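Local coordinates for protein O-phospho-L-seryl-tRNA:Cys-tRNA synthase (Methanocaldococcus jannaschii DSM 2661, PDB 5X6B) that probably converts O-phosphoseryl-tRNA(Cys) to cysteinyl-tRNA(Cys) in a pyridoxal phosphate-dependent reaction, at residues Ile334-Leu339 and Lys350-Leu356. Residues are numbered along the deposited sequence; the frame is centred on the assembly and turned at random.
Sequences IGFKQL and KFETPVL
The F336 ring packs against T353, whose methyl CG2 sits over the middle of one ring face, 3.5 Å from the centroid in a CH-pi contact. I334 CD1 lies over the opposite face, displaced toward the rim. V355 CG1 meets the ring edge close to its plane, 3.6 Å from F336 CE1, while L356 CD1 approaches F336 CZ obliquely. With CG set beside its own backbone N (chi1 -74°), the ring of F336 extends toward the start of helix 354-360. F336 CB itself lies over the face of the F351 ring, 4.0 Å from that centroid. The two phenyl planes are inclined at 50°. Behind these side chains, the backbones pair as a short antiparallel beta hairpin, strands 337-338 and 349-352, at one side of a three-stranded sheet that strand 389-392 completes. K337 and E352 form its hydrogen-bonded pair: K337 N reaches E352 O at 2.9 Å, almost straight, and E352 N returns to K337 O. Further along, L339 N donates to K350 O at 2.7 Å. On the face opposite F351, the aliphatic part of K337 runs alongside E352, both pointing the same way; E352 OE1 is hydrogen-bonded to Y170. K350 NZ forms a salt bridge with E205. G335, with positive phi, is the C-prime residue of the Schellman motif that ends helix 317-331 and leads the chain into the hairpin. That helix touches F336 and F351 through L331, helix 399-415 meets F336 through I409, and T353 OG1 is hydrogen-bonded to T387 O.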
ATOM      1  N   ILE B 334     -17.426  29.210 -22.278  1.00 66.45           N
ATOM      2  CA  ILE B 334     -17.505  30.288 -21.296  1.00 73.34           C
ATOM      3  C   ILE B 334     -16.211  31.083 -21.236  1.00 57.47           C
ATOM      4  O   ILE B 334     -16.078  32.000 -20.426  1.00 67.98           O
ATOM      5  CB  ILE B 334     -17.833  29.766 -19.878  1.00 68.39           C
ATOM      6  CG1 ILE B 334     -16.749  28.805 -19.389  1.00 71.52           C
ATOM      7  CG2 ILE B 334     -19.191  29.098 -19.863  1.00 53.02           C
ATOM      8  CD1 ILE B 334     -16.910  28.377 -17.949  1.00 65.70           C
ATOM      9  N   GLY B 335     -15.255  30.727 -22.086  1.00 60.68           N
ATOM     10  CA  GLY B 335     -14.035  31.505 -22.211  1.00 73.95           C
ATOM     11  C   GLY B 335     -12.765  30.868 -21.673  1.00 75.86           C
ATOM     12  O   GLY B 335     -11.801  31.567 -21.363  1.00 82.06           O
ATOM     13  N   PHE B 336     -12.755  29.545 -21.552  1.00 69.36           N
ATOM     14  CA  PHE B 336     -11.539  28.840 -21.170  1.00 64.37           C
ATOM     15  C   PHE B 336     -10.814  28.397 -22.431  1.00 69.34           C
ATOM     16  O   PHE B 336     -11.404  27.751 -23.289  1.00 69.22           O
ATOM     17  CB  PHE B 336     -11.837  27.627 -20.278  1.00 49.64           C
ATOM     18  CG  PHE B 336     -12.225  27.977 -18.862  1.00 57.94           C
ATOM     19  CD1 PHE B 336     -12.523  29.283 -18.500  1.00 65.37           C
ATOM     20  CD2 PHE B 336     -12.264  26.994 -17.883  1.00 62.16           C
ATOM     21  CE1 PHE B 336     -12.876  29.597 -17.198  1.00 60.23           C
ATOM     22  CE2 PHE B 336     -12.610  27.302 -16.576  1.00 55.34           C
ATOM     23  CZ  PHE B 336     -12.917  28.605 -16.235  1.00 67.34           C
ATOM     24  N   LYS B 337      -9.539  28.751 -22.555  1.00 65.41           N
ATOM     25  CA  LYS B 337      -8.765  28.328 -23.713  1.00 55.26           C
ATOM     26  C   LYS B 337      -7.871  27.153 -23.353  1.00 64.43           C
ATOM     27  O   LYS B 337      -6.986  27.276 -22.504  1.00 56.72           O
ATOM     28  CB  LYS B 337      -7.925  29.482 -24.261  1.00 67.60           C
ATOM     29  CG  LYS B 337      -7.057  29.103 -25.460  1.00 63.20           C
ATOM     30  CD  LYS B 337      -6.287  30.308 -25.993  1.00 79.52           C
ATOM     31  CE  LYS B 337      -5.467  29.956 -27.228  1.00 84.43           C
ATOM     32  NZ  LYS B 337      -6.319  29.431 -28.334  1.00 88.99           N
ATOM     33  N   GLN B 338      -8.109  26.008 -23.987  1.00 52.60           N
ATOM     34  CA  GLN B 338      -7.252  24.854 -23.769  1.00 56.08           C
ATOM     35  C   GLN B 338      -5.845  25.156 -24.264  1.00 61.93           C
ATOM     36  O   GLN B 338      -5.656  25.582 -25.403  1.00 70.99           O
ATOM     37  CB  GLN B 338      -7.788  23.612 -24.478  1.00 55.72           C
ATOM     38  CG  GLN B 338      -6.871  22.409 -24.305  1.00 54.15           C
ATOM     39  CD  GLN B 338      -6.922  21.446 -25.470  1.00 62.06           C
ATOM     40  OE1 GLN B 338      -7.979  21.204 -26.051  1.00 66.92           O
ATOM     41  NE2 GLN B 338      -5.766  20.901 -25.831  1.00 65.60           N
ATOM     42  N   LEU B 339      -4.860  24.943 -23.402  1.00 62.96           N
ATOM     43  CA  LEU B 339      -3.474  25.072 -23.812  1.00 53.29           C
ATOM     44  C   LEU B 339      -2.967  23.710 -24.239  1.00 56.82           C
ATOM     45  O   LEU B 339      -3.617  22.695 -23.993  1.00 56.70           O
ATOM     46  CB  LEU B 339      -2.619  25.647 -22.682  1.00 60.21           C
ATOM     47  CG  LEU B 339      -2.982  27.087 -22.314  1.00 64.86           C
ATOM     48  CD1 LEU B 339      -2.102  27.609 -21.190  1.00 61.92           C
ATOM     49  CD2 LEU B 339      -2.899  27.979 -23.546  1.00 58.69           C
ATOM     50  N   LYS B 350      -4.861  21.922 -19.267  1.00 63.85           N
ATOM     51  CA  LYS B 350      -4.475  23.243 -18.787  1.00 62.73           C
ATOM     52  C   LYS B 350      -5.213  24.338 -19.554  1.00 64.68           C
ATOM     53  O   LYS B 350      -5.015  24.514 -20.757  1.00 57.24           O
ATOM     54  CB  LYS B 350      -2.967  23.444 -18.901  1.00 65.76           C
ATOM     55  CG  LYS B 350      -2.482  24.751 -18.290  1.00 68.69           C
ATOM     56  CD  LYS B 350      -0.968  24.854 -18.346  1.00 77.90           C
ATOM     57  CE  LYS B 350      -0.467  26.117 -17.675  1.00 67.13           C
ATOM     58  NZ  LYS B 350       1.018  26.204 -17.719  1.00 79.95           N
ATOM     59  N   PHE B 351      -6.074  25.062 -18.847  1.00 59.79           N
ATOM     60  CA  PHE B 351      -6.832  26.156 -19.437  1.00 56.40           C
ATOM     61  C   PHE B 351      -6.192  27.500 -19.143  1.00 63.68           C
ATOM     62  O   PHE B 351      -5.759  27.756 -18.020  1.00 70.00           O
ATOM     63  CB  PHE B 351      -8.274  26.187 -18.911  1.00 64.75           C
ATOM     64  CG  PHE B 351      -9.147  25.072 -19.416  1.00 69.29           C
ATOM     65  CD1 PHE B 351      -9.452  24.965 -20.763  1.00 64.74           C
ATOM     66  CD2 PHE B 351      -9.704  24.159 -18.533  1.00 67.69           C
ATOM     67  CE1 PHE B 351     -10.270  23.947 -21.224  1.00 68.16           C
ATOM     68  CE2 PHE B 351     -10.521  23.142 -18.986  1.00 63.14           C
ATOM     69  CZ  PHE B 351     -10.804  23.036 -20.335  1.00 63.72           C
ATOM     70  N   GLU B 352      -6.149  28.366 -20.146  1.00 68.60           N
ATOM     71  CA  GLU B 352      -5.935  29.777 -19.886  1.00 65.56           C
ATOM     72  C   GLU B 352      -7.301  30.365 -19.573  1.00 70.45           C
ATOM     73  O   GLU B 352      -8.234  30.236 -20.369  1.00 72.36           O
ATOM     74  CB  GLU B 352      -5.292  30.480 -21.078  1.00 73.83           C
ATOM     75  CG  GLU B 352      -4.999  31.950 -20.831  1.00 82.15           C
ATOM     76  CD  GLU B 352      -4.459  32.647 -22.058  1.00 80.36           C
ATOM     77  OE1 GLU B 352      -4.427  32.014 -23.136  1.00 77.81           O
ATOM     78  OE2 GLU B 352      -4.062  33.824 -21.943  1.00 92.42           O
ATOM     79  N   THR B 353      -7.430  30.989 -18.409  1.00 72.23           N
ATOM     80  CA  THR B 353      -8.737  31.425 -17.934  1.00 66.31           C
ATOM     81  C   THR B 353      -8.789  32.912 -17.598  1.00 63.51           C
ATOM     82  O   THR B 353      -8.841  33.283 -16.429  1.00 72.43           O
ATOM     83  CB  THR B 353      -9.164  30.616 -16.691  1.00 74.30           C
ATOM     84  OG1 THR B 353      -8.202  30.794 -15.644  1.00 70.56           O
ATOM     85  CG2 THR B 353      -9.267  29.134 -17.025  1.00 55.27           C
ATOM     86  N   PRO B 354      -8.795  33.769 -18.630  1.00 76.84           N
ATOM     87  CA  PRO B 354      -8.813  35.223 -18.431  1.00 71.81           C
ATOM     88  C   PRO B 354     -10.029  35.696 -17.640  1.00 71.98           C
ATOM     89  O   PRO B 354      -9.914  36.620 -16.835  1.00 72.16           O
ATOM     90  CB  PRO B 354      -8.854  35.774 -19.861  1.00 76.06           C
ATOM     91  CG  PRO B 354      -8.335  34.674 -20.715  1.00 68.43           C
ATOM     92  CD  PRO B 354      -8.801  33.414 -20.060  1.00 77.54           C
ATOM     93  N   VAL B 355     -11.175  35.061 -17.866  1.00 71.56           N
ATOM     94  CA  VAL B 355     -12.420  35.465 -17.221  1.00 74.17           C
ATOM     95  C   VAL B 355     -12.325  35.344 -15.697  1.00 72.86           C
ATOM     96  O   VAL B 355     -12.953  36.108 -14.969  1.00 72.53           O
ATOM     97  CB  VAL B 355     -13.621  34.634 -17.750  1.00 77.43           C
ATOM     98  CG1 VAL B 355     -13.430  33.148 -17.471  1.00 67.23           C
ATOM     99  CG2 VAL B 355     -14.933  35.138 -17.164  1.00 67.95           C
ATOM    100  N   LEU B 356     -11.514  34.405 -15.217  1.00 68.89           N
ATOM    101  CA  LEU B 356     -11.336  34.236 -13.779  1.00 73.79           C
ATOM    102  C   LEU B 356     -10.532  35.397 -13.166  1.00 81.33           C
ATOM    103  O   LEU B 356     -10.739  35.743 -12.003  1.00 84.92           O
ATOM    104  CB  LEU B 356     -10.666  32.892 -13.479  1.00 70.89           C
ATOM    105  CG  LEU B 356     -11.451  31.645 -13.907  1.00 73.70           C
ATOM    106  CD1 LEU B 356     -10.743  30.377 -13.462  1.00 73.08           C
ATOM    107  CD2 LEU B 356     -12.874  31.679 -13.363  1.00 68.51           C
TER